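Local structure of catechol 1,2 dioxygenase (Acinetobacter radioresistens, 2XSU) at residues Leu137-Thr142 with Ala193-Pro198; Thr142-Glu147 with Asn290-Lys295; Leu262-Thr267 with Lys285-Asn290. The protein probably catalyses the intradiol cleavage of catechol by molecular oxygen to cis,cis-muconate, using a non-haem ferric iron in each subunit of a homodimer. The protein carries 1 engineered substitution. All blocks are in the same frame, centred on the assembly; numbering follows the deposited sequence.

Contact 1. Residues Leu137-Thr142 with Ala193-Pro198; sequences LIIEGT and ALTTMP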
loop_
_atom_site.group_PDB
_atom_site.type_symbol
_atom_site.label_atom_id
_atom_site.label_comp_id
_atom_site.label_asym_id
_atom_site.label_seq_id
_atom_site.Cartn_x
_atom_site.Cartn_y
_atom_site.Cartn_z
ATOM N N LEU A 137 5.347 -16.643 -35.028
ATOM C CA LEU A 137 6.671 -16.050 -34.808
ATOM C C LEU A 137 7.649 -17.138 -34.404
ATOM O O LEU A 137 7.351 -17.920 -33.503
ATOM C CB LEU A 137 6.605 -15.007 -33.671
ATOM C CG LEU A 137 7.940 -14.473 -33.152
ATOM C CD1 LEU A 137 8.710 -13.689 -34.219
ATOM C CD2 LEU A 137 7.668 -13.574 -31.934
ATOM N N ILE A 138 8.802 -17.176 -35.070
ATOM C CA ILE A 138 9.949 -17.955 -34.599
ATOM C C ILE A 138 10.978 -16.993 -34.017
ATOM O O ILE A 138 11.367 -15.986 -34.673
ATOM C CB ILE A 138 10.592 -18.759 -35.742
ATOM C CG1 ILE A 138 9.635 -19.888 -36.147
ATOM C CG2 ILE A 138 11.991 -19.268 -35.311
ATOM C CD1 ILE A 138 10.035 -20.696 -37.396
ATOM N N ILE A 139 11.402 -17.284 -32.787
ATOM C CA ILE A 139 12.485 -16.558 -32.144
ATOM C C ILE A 139 13.645 -17.496 -32.017
ATOM O O ILE A 139 13.473 -18.642 -31.566
ATOM C CB ILE A 139 12.133 -16.127 -30.689
ATOM C CG1 ILE A 139 10.789 -15.405 -30.667
ATOM C CG2 ILE A 139 13.242 -15.289 -30.097
ATOM C CD1 ILE A 139 10.251 -15.184 -29.241
ATOM N N GLU A 140 14.832 -17.050 -32.401
ATOM C CA GLU A 140 16.021 -17.862 -32.142
ATOM C C GLU A 140 17.254 -17.060 -31.833
ATOM O O GLU A 140 17.326 -15.859 -32.146
ATOM C CB GLU A 140 16.282 -18.906 -33.216
ATOM C CG GLU A 140 16.725 -18.411 -34.539
ATOM C CD GLU A 140 16.622 -19.521 -35.616
ATOM O OE1 GLU A 140 16.448 -19.195 -36.784
ATOM O OE2 GLU A 140 16.699 -20.722 -35.295
ATOM N N GLY A 141 18.178 -17.705 -31.135
ATOM C CA GLY A 141 19.394 -17.035 -30.726
ATOM C C GLY A 141 20.425 -18.001 -30.204
ATOM O O GLY A 141 20.124 -19.168 -29.951
ATOM N N THR A 142 21.636 -17.476 -30.047
ATOM C CA THR A 142 22.739 -18.184 -29.433
ATOM C C THR A 142 23.080 -17.477 -28.131
ATOM O O THR A 142 23.094 -16.233 -28.080
ATOM C CB THR A 142 23.950 -18.170 -30.389
ATOM O OG1 THR A 142 23.566 -18.726 -31.661
ATOM C CG2 THR A 142 25.138 -18.983 -29.807
ATOM N N ALA A 193 12.394 -20.820 -30.194
ATOM C CA ALA A 193 11.025 -20.812 -29.772
ATOM C C ALA A 193 10.086 -20.607 -30.960
ATOM O O ALA A 193 10.200 -19.636 -31.706
ATOM C CB ALA A 193 10.790 -19.712 -28.717
ATOM N N LEU A 194 9.136 -21.518 -31.102
ATOM C CA LEU A 194 8.026 -21.365 -32.054
ATOM C C LEU A 194 6.803 -20.862 -31.289
ATOM O O LEU A 194 6.307 -21.491 -30.347
ATOM C CB LEU A 194 7.742 -22.708 -32.781
ATOM C CG LEU A 194 6.489 -22.748 -33.683
ATOM C CD1 LEU A 194 6.545 -21.728 -34.826
ATOM C CD2 LEU A 194 6.273 -24.189 -34.224
ATOM N N THR A 195 6.322 -19.677 -31.669
ATOM C CA THR A 195 5.274 -19.029 -30.880
ATOM C C THR A 195 4.374 -18.159 -31.768
ATOM O O THR A 195 4.248 -18.430 -32.982
ATOM C CB THR A 195 5.926 -18.237 -29.690
ATOM O OG1 THR A 195 4.926 -17.816 -28.773
ATOM C CG2 THR A 195 6.781 -17.056 -30.165
ATOM N N THR A 196 3.733 -17.163 -31.154
ATOM C CA THR A 196 2.881 -16.211 -31.870
ATOM C C THR A 196 3.331 -14.792 -31.560
ATOM O O THR A 196 4.009 -14.564 -30.544
ATOM C CB THR A 196 1.399 -16.376 -31.531
ATOM O OG1 THR A 196 1.198 -16.348 -30.105
ATOM C CG2 THR A 196 0.893 -17.714 -32.075
ATOM N N MET A 197 3.028 -13.863 -32.470
ATOM C CA MET A 197 3.434 -12.456 -32.286
ATOM C C MET A 197 2.726 -11.825 -31.091
ATOM O O MET A 197 1.509 -11.780 -31.089
ATOM C CB MET A 197 3.066 -11.658 -33.547
ATOM C CG MET A 197 4.047 -11.780 -34.712
ATOM S SD MET A 197 5.696 -11.120 -34.382
ATOM C CE MET A 197 5.351 -9.931 -33.022
ATOM N N PRO A 198 3.476 -11.367 -30.052
ATOM C CA PRO A 198 2.790 -10.642 -28.979
ATOM C C PRO A 198 2.304 -9.274 -29.430
ATOM O O PRO A 198 2.921 -8.643 -30.288
ATOM C CB PRO A 198 3.883 -10.465 -27.925
ATOM C CG PRO A 198 5.132 -10.404 -28.688
ATOM C CD PRO A 198 4.930 -11.422 -29.832
#
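Leu137 reaches over the end of strand 190-196 and meets the side chains of Thr195, Met197 and Pro198. Its CG stands anti to the backbone N (chi1 170°), which lays the side chain beside that of Thr195, both pointing the same way, with Leu137 CD2 4.0 Å from Thr195 CG2. The methionine crosses it at about a right angle, and its sulphur sits 4.0 Å from both methyls, CD1 and CD2, of Leu137. Farther along, Leu137 CD2 comes to 4.1 Å from CD of Pro198. On the same face Ile139 stretches back until its CD1 also meets the Thr195 methyl, so CG2 of Thr195 is shared by two aliphatic chains. The other face carries Ile138 and Leu194, a non-hydrogen-bonded pair whose CG1 and CD1 respectively approach to 3.8 Å.

Behind these side chains lie two hydrogen-bonded antiparallel pairs, Leu137 with Thr195 and Ile139 with Ala193. Three of their four bonds arrive in the carbonyl plane or nearly in line with the C=O bond; the fourth, Leu137 N to Thr195 O at 2.9 Å, has a straight N-H but comes in 53° above the carbonyl plane, where strand 190-196 is about to leave the sheet. The Thr195 hydroxyl is hydrogen-bonded to His160 NE2, which leaves the methyl for the leucine and isoleucine. Strand 284-293 flanks strand 136-145 on its other edge, while Phe242 and Ile244 of strand 238-244 pack on Ile139 and Met197 respectively.

Pro198 lies about 7 Å from Tyr167 and about 6 Å from His225, side chain to side chain, both of them iron ligands. Chemically this is an interior strand pair: backbone bonds fix the register, and a hydrocarbon and thioether surface packs the turn that leads toward the iron site.

Contact 2. Residues Thr142-Glu147 with Asn290-Lys295; sequences TVTDTE and NVELVK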
loop_
_atom_site.group_PDB
_atom_site.type_symbol
_atom_site.label_atom_id
_atom_site.label_comp_id
_atom_site.label_asym_id
_atom_site.label_seq_id
_atom_site.Cartn_x
_atom_site.Cartn_y
_atom_site.Cartn_z
ATOM N N THR A 142 21.636 -17.476 -30.047
ATOM C CA THR A 142 22.739 -18.184 -29.433
ATOM C C THR A 142 23.080 -17.477 -28.131
ATOM O O THR A 142 23.094 -16.233 -28.080
ATOM C CB THR A 142 23.950 -18.170 -30.389
ATOM O OG1 THR A 142 23.566 -18.726 -31.661
ATOM C CG2 THR A 142 25.138 -18.983 -29.807
ATOM N N VAL A 143 23.377 -18.249 -27.087
ATOM C CA VAL A 143 23.814 -17.689 -25.813
ATOM C C VAL A 143 25.326 -17.892 -25.718
ATOM O O VAL A 143 25.818 -19.017 -25.850
ATOM C CB VAL A 143 23.091 -18.332 -24.609
ATOM C CG1 VAL A 143 23.575 -17.722 -23.267
ATOM C CG2 VAL A 143 21.552 -18.173 -24.765
ATOM N N THR A 144 26.048 -16.795 -25.516
ATOM C CA THR A 144 27.518 -16.822 -25.492
ATOM C C THR A 144 28.067 -16.057 -24.296
ATOM O O THR A 144 27.334 -15.317 -23.610
ATOM C CB THR A 144 28.122 -16.194 -26.772
ATOM O OG1 THR A 144 27.765 -14.806 -26.875
ATOM C CG2 THR A 144 27.691 -16.936 -28.025
ATOM N N ASP A 145 29.370 -16.217 -24.057
ATOM C CA ASP A 145 30.071 -15.318 -23.142
ATOM C C ASP A 145 30.456 -14.035 -23.902
ATOM O O ASP A 145 30.156 -13.903 -25.094
ATOM C CB ASP A 145 31.280 -16.026 -22.500
ATOM C CG ASP A 145 32.373 -16.378 -23.498
ATOM O OD1 ASP A 145 32.379 -15.874 -24.643
ATOM O OD2 ASP A 145 33.256 -17.172 -23.100
ATOM N N THR A 146 31.127 -13.096 -23.236
ATOM C CA THR A 146 31.480 -11.820 -23.894
ATOM C C THR A 146 32.494 -11.926 -25.045
ATOM O O THR A 146 32.634 -10.975 -25.828
ATOM C CB THR A 146 31.972 -10.759 -22.893
ATOM O OG1 THR A 146 33.032 -11.314 -22.109
ATOM C CG2 THR A 146 30.819 -10.309 -21.979
ATOM N N GLU A 147 33.191 -13.061 -25.151
ATOM C CA GLU A 147 34.113 -13.290 -26.271
ATOM C C GLU A 147 33.554 -14.199 -27.379
ATOM O O GLU A 147 34.284 -14.622 -28.287
ATOM C CB GLU A 147 35.508 -13.743 -25.786
ATOM C CG GLU A 147 35.522 -14.673 -24.566
ATOM C CD GLU A 147 36.898 -14.788 -23.894
ATOM O OE1 GLU A 147 37.831 -14.026 -24.256
ATOM O OE2 GLU A 147 37.042 -15.648 -22.990
ATOM N N ASN A 290 20.144 -12.846 -29.864
ATOM C CA ASN A 290 21.302 -13.445 -29.207
ATOM C C ASN A 290 21.496 -12.839 -27.836
ATOM O O ASN A 290 21.107 -11.672 -27.576
ATOM C CB ASN A 290 22.564 -13.274 -30.069
ATOM C CG ASN A 290 22.395 -13.864 -31.436
ATOM O OD1 ASN A 290 21.891 -14.992 -31.583
ATOM N ND2 ASN A 290 22.770 -13.102 -32.460
ATOM N N VAL A 291 22.047 -13.639 -26.938
ATOM C CA VAL A 291 22.269 -13.203 -25.574
ATOM C C VAL A 291 23.729 -13.405 -25.202
ATOM O O VAL A 291 24.280 -14.488 -25.400
ATOM C CB VAL A 291 21.386 -13.970 -24.580
ATOM C CG1 VAL A 291 21.714 -13.561 -23.153
ATOM C CG2 VAL A 291 19.901 -13.691 -24.854
ATOM N N GLU A 292 24.330 -12.359 -24.656
ATOM C CA GLU A 292 25.695 -12.433 -24.133
ATOM C C GLU A 292 25.668 -12.290 -22.615
ATOM O O GLU A 292 25.161 -11.290 -22.068
ATOM C CB GLU A 292 26.532 -11.325 -24.779
ATOM C CG GLU A 292 27.941 -11.155 -24.272
ATOM C CD GLU A 292 28.658 -10.010 -24.994
ATOM O OE1 GLU A 292 28.984 -10.169 -26.193
ATOM O OE2 GLU A 292 28.858 -8.940 -24.372
ATOM N N LEU A 293 26.210 -13.293 -21.936
ATOM C CA LEU A 293 26.283 -13.315 -20.478
ATOM C C LEU A 293 27.684 -12.949 -19.980
ATOM O O LEU A 293 28.697 -13.266 -20.635
ATOM C CB LEU A 293 25.894 -14.701 -19.933
ATOM C CG LEU A 293 24.487 -15.205 -20.239
ATOM C CD1 LEU A 293 24.315 -16.627 -19.677
ATOM C CD2 LEU A 293 23.457 -14.260 -19.637
ATOM N N VAL A 294 27.721 -12.286 -18.832
ATOM C CA VAL A 294 28.977 -11.862 -18.193
ATOM C C VAL A 294 29.380 -12.928 -17.167
ATOM O O VAL A 294 28.539 -13.446 -16.437
ATOM C CB VAL A 294 28.802 -10.470 -17.526
ATOM C CG1 VAL A 294 30.075 -10.029 -16.783
ATOM C CG2 VAL A 294 28.399 -9.410 -18.573
ATOM N N LYS A 295 30.672 -13.267 -17.111
ATOM C CA LYS A 295 31.122 -14.249 -16.116
ATOM C C LYS A 295 30.982 -13.715 -14.688
ATOM O O LYS A 295 31.202 -12.514 -14.418
ATOM C CB LYS A 295 32.568 -14.735 -16.387
ATOM C CG LYS A 295 33.638 -13.646 -16.379
ATOM C CD LYS A 295 35.020 -14.188 -15.932
ATOM C CE LYS A 295 36.128 -13.099 -15.937
ATOM N NZ LYS A 295 35.709 -11.741 -15.439
HETATM O O HOH W 1 22.418 -16.820 -33.435
HETATM O O HOH W 2 31.408 -13.612 -20.310
#
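Val143 and Val291 face each other as a parallel pair in the mixed sheet of the intradiol dioxygenase domain, where strands 136-145 and 284-293 run side by side. The tight part is the apolar face. Val143 places CG1 anti to its own nitrogen (chi1 180°), and that methyl meets CD1 of Leu293 at 3.8 Å, while CG2 lies against CB of Val291. Leu238 of strand 238-244 packs on Val291 and Leu293, and Tyr235 on Leu293. Along the backbone, Val291 N gives to Thr142 O, Thr144 N to Val291 O, and Leu293 N to Thr144 O, the stagger of parallel strands, in which one residue bonds to two across the gap.

The face with Thr144 and Glu292, and the far end of the pair, are looser. Glu292 extends its chain across Thr146 at about a right angle; its carboxylate lies over the threonine, with OE2 3.4 Å from the CG2 methyl, and finds its polar partner in the backbone N of Gly102. Past Leu293 the strands part, and a water spans the opening: it gives a hydrogen bond to Leu293 O at 2.8 Å and takes one from Thr146 N at 3.0 Å, with a weak third from Lys295 N.

At Asn290, where strand 284-293 is interrupted, a side chain stands in for a main-chain carbonyl. Asn290 lies alongside Thr142, and its OD1 takes the hydrogen bond of Thr142 N at 2.9 Å, the donor tilted 18° from the amide carbonyl plane. The same OD1 accepts from a second water, 2.7 Å away, whose oxygen is also hydrogen-bonded to Thr142 OG1 at 2.8 Å.

Contact 3. Residues Leu262-Thr267 with Lys285-Asn290; sequences LVATAT and KHITFN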
loop_
_atom_site.group_PDB
_atom_site.type_symbol
_atom_site.label_atom_id
_atom_site.label_comp_id
_atom_site.label_asym_id
_atom_site.label_seq_id
_atom_site.Cartn_x
_atom_site.Cartn_y
_atom_site.Cartn_z
ATOM N N LEU A 262 18.052 -3.613 -27.185
ATOM C CA LEU A 262 16.942 -4.531 -26.914
ATOM C C LEU A 262 15.785 -4.324 -27.873
ATOM O O LEU A 262 14.649 -4.712 -27.567
ATOM C CB LEU A 262 16.436 -4.385 -25.471
ATOM C CG LEU A 262 17.479 -4.630 -24.372
ATOM C CD1 LEU A 262 16.782 -4.520 -23.004
ATOM C CD2 LEU A 262 18.141 -6.008 -24.539
ATOM N N VAL A 263 16.043 -3.692 -29.021
ATOM C CA VAL A 263 14.994 -3.578 -30.055
ATOM C C VAL A 263 15.323 -4.545 -31.194
ATOM O O VAL A 263 16.422 -4.506 -31.767
ATOM C CB VAL A 263 14.874 -2.136 -30.587
ATOM C CG1 VAL A 263 13.728 -2.038 -31.597
ATOM C CG2 VAL A 263 14.636 -1.147 -29.385
ATOM N N ALA A 264 14.378 -5.421 -31.490
ATOM C CA ALA A 264 14.513 -6.403 -32.547
ATOM C C ALA A 264 13.575 -6.096 -33.711
ATOM O O ALA A 264 12.478 -5.561 -33.535
ATOM C CB ALA A 264 14.211 -7.809 -31.990
ATOM N N THR A 265 14.026 -6.438 -34.914
ATOM C CA THR A 265 13.213 -6.311 -36.122
ATOM C C THR A 265 12.626 -7.673 -36.489
ATOM O O THR A 265 13.360 -8.678 -36.587
ATOM C CB THR A 265 14.081 -5.759 -37.275
ATOM O OG1 THR A 265 14.543 -4.445 -36.922
ATOM C CG2 THR A 265 13.277 -5.658 -38.558
ATOM N N ALA A 266 11.316 -7.715 -36.666
ATOM C CA ALA A 266 10.623 -8.957 -37.075
ATOM C C ALA A 266 10.720 -9.031 -38.588
ATOM O O ALA A 266 10.161 -8.175 -39.293
ATOM C CB ALA A 266 9.183 -8.910 -36.636
ATOM N N THR A 267 11.430 -10.029 -39.093
ATOM C CA THR A 267 11.525 -10.219 -40.525
ATOM C C THR A 267 10.383 -11.108 -41.026
ATOM O O THR A 267 9.815 -11.907 -40.267
ATOM C CB THR A 267 12.887 -10.767 -40.904
ATOM O OG1 THR A 267 12.994 -12.118 -40.461
ATOM C CG2 THR A 267 13.994 -9.943 -40.255
ATOM N N LYS A 285 6.789 -14.698 -39.108
ATOM C CA LYS A 285 7.734 -13.680 -38.712
ATOM C C LYS A 285 8.883 -14.344 -38.016
ATOM O O LYS A 285 8.689 -15.386 -37.350
ATOM C CB LYS A 285 7.063 -12.682 -37.762
ATOM C CG LYS A 285 5.845 -11.973 -38.367
ATOM C CD LYS A 285 6.235 -10.807 -39.227
ATOM C CE LYS A 285 5.025 -9.926 -39.446
ATOM N NZ LYS A 285 4.057 -10.557 -40.394
ATOM N N HIS A 286 10.058 -13.756 -38.174
ATOM C CA HIS A 286 11.276 -14.277 -37.564
ATOM C C HIS A 286 12.085 -13.214 -36.821
ATOM O O HIS A 286 12.398 -12.152 -37.371
ATOM C CB HIS A 286 12.157 -14.951 -38.628
ATOM C CG HIS A 286 13.363 -15.621 -38.060
ATOM N ND1 HIS A 286 14.509 -14.935 -37.728
ATOM C CD2 HIS A 286 13.601 -16.924 -37.762
ATOM C CE1 HIS A 286 15.406 -15.784 -37.250
ATOM N NE2 HIS A 286 14.885 -17.000 -37.282
ATOM N N ILE A 287 12.450 -13.513 -35.572
ATOM C CA ILE A 287 13.294 -12.617 -34.775
ATOM C C ILE A 287 14.529 -13.356 -34.302
ATOM O O ILE A 287 14.432 -14.497 -33.809
ATOM C CB ILE A 287 12.502 -12.037 -33.579
ATOM C CG1 ILE A 287 11.499 -11.012 -34.117
ATOM C CG2 ILE A 287 13.462 -11.426 -32.528
ATOM C CD1 ILE A 287 10.531 -10.481 -33.094
ATOM N N THR A 288 15.693 -12.726 -34.499
ATOM C CA THR A 288 16.938 -13.175 -33.904
ATOM C C THR A 288 17.199 -12.365 -32.647
ATOM O O THR A 288 17.229 -11.118 -32.690
ATOM C CB THR A 288 18.148 -13.020 -34.889
ATOM O OG1 THR A 288 17.893 -13.791 -36.073
ATOM C CG2 THR A 288 19.473 -13.501 -34.250
ATOM N N PHE A 289 17.377 -13.064 -31.530
ATOM C CA PHE A 289 17.793 -12.417 -30.305
ATOM C C PHE A 289 18.898 -13.247 -29.616
ATOM O O PHE A 289 18.622 -14.240 -28.906
ATOM C CB PHE A 289 16.577 -12.190 -29.396
ATOM C CG PHE A 289 16.882 -11.365 -28.161
ATOM C CD1 PHE A 289 17.177 -10.007 -28.275
ATOM C CD2 PHE A 289 16.841 -11.953 -26.885
ATOM C CE1 PHE A 289 17.447 -9.231 -27.121
ATOM C CE2 PHE A 289 17.123 -11.195 -25.733
ATOM C CZ PHE A 289 17.427 -9.833 -25.861
ATOM N N ASN A 290 20.144 -12.846 -29.864
ATOM C CA ASN A 290 21.302 -13.445 -29.207
ATOM C C ASN A 290 21.496 -12.839 -27.836
ATOM O O ASN A 290 21.107 -11.672 -27.576
ATOM C CB ASN A 290 22.564 -13.274 -30.069
ATOM C CG ASN A 290 22.395 -13.864 -31.436
ATOM O OD1 ASN A 290 21.891 -14.992 -31.583
ATOM N ND2 ASN A 290 22.770 -13.102 -32.460
HETATM O O HOH W 3 15.534 -10.267 -36.178
#
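Thr267 and His286 form the one bridged pair here, an antiparallel hydrogen-bonded pair in which Thr267 buries more surface than any other residue. His286 N gives to Thr267 O at 2.8 Å, and Thr267 N gives back to His286 O at 2.9 Å. With the threonine hydroxyl set between its backbone N and carbonyl carbon (chi1 70°), OG1 turns back to the same acceptor and donates to His286 O at 3.1 Å. The N-H and the hydroxyl reach that oxygen from opposite faces of the carbonyl plane, so one backbone oxygen is held by two groups of a single residue. The histidine side chain starts out alongside the threonine, its CB 3.5 Å from Thr267 OG1, but the ring leads away, and NE2 makes its hydrogen bond to Glu140 OE1 on strand 136-145.

Ile287, beside this pair, carries the apolar half. Its CG1 rests on CA and CB of Ala266, and its other branch, CG2, meets CB of Ala264 at 3.7 Å; Phe242 and Ile244 of strand 238-244 border the same isoleucine. Toward Leu262 the backbones separate. A water joins them, giving to Thr265 O at 2.7 Å and accepting from Thr288 N at 3.0 Å. Farther on, only side chains bridge the gap: Leu262 CD2 sits near the plane of the Phe289 ring, at its edge, 4.1 Å from CZ.

A short antiparallel pairing that opens into a water-bridged gap, in which both strands, 263-269 and 284-293, are interrupted, here forms part of the mixed sheet in the catalytic domain of the intradiol dioxygenase family.

Overall arrangement
All three contacts belong to one mixed sheet. Strand 136-145 lies between 190-196 (contact 1) and 284-293, the latter pairing being the subject of contact 2; strand 284-293 in turn meets 263-269 in contact 3. Contacts 1 and 3 are close neighbours, their centres about 8 Å apart, and Ile138 O to Ile287 N, 2.8 Å, is a probable hydrogen bond between them. Contact 2 lies about 19 Å from contact 1 and about 17 Å from contact 3, centre to centre, sharing Thr142 with the former and Asn290 with the latter. Contact 1 comes nearer the iron than contact 3 does, the Pro198 side chain being about 8 Å from the metal and that of Leu262 about 13 Å.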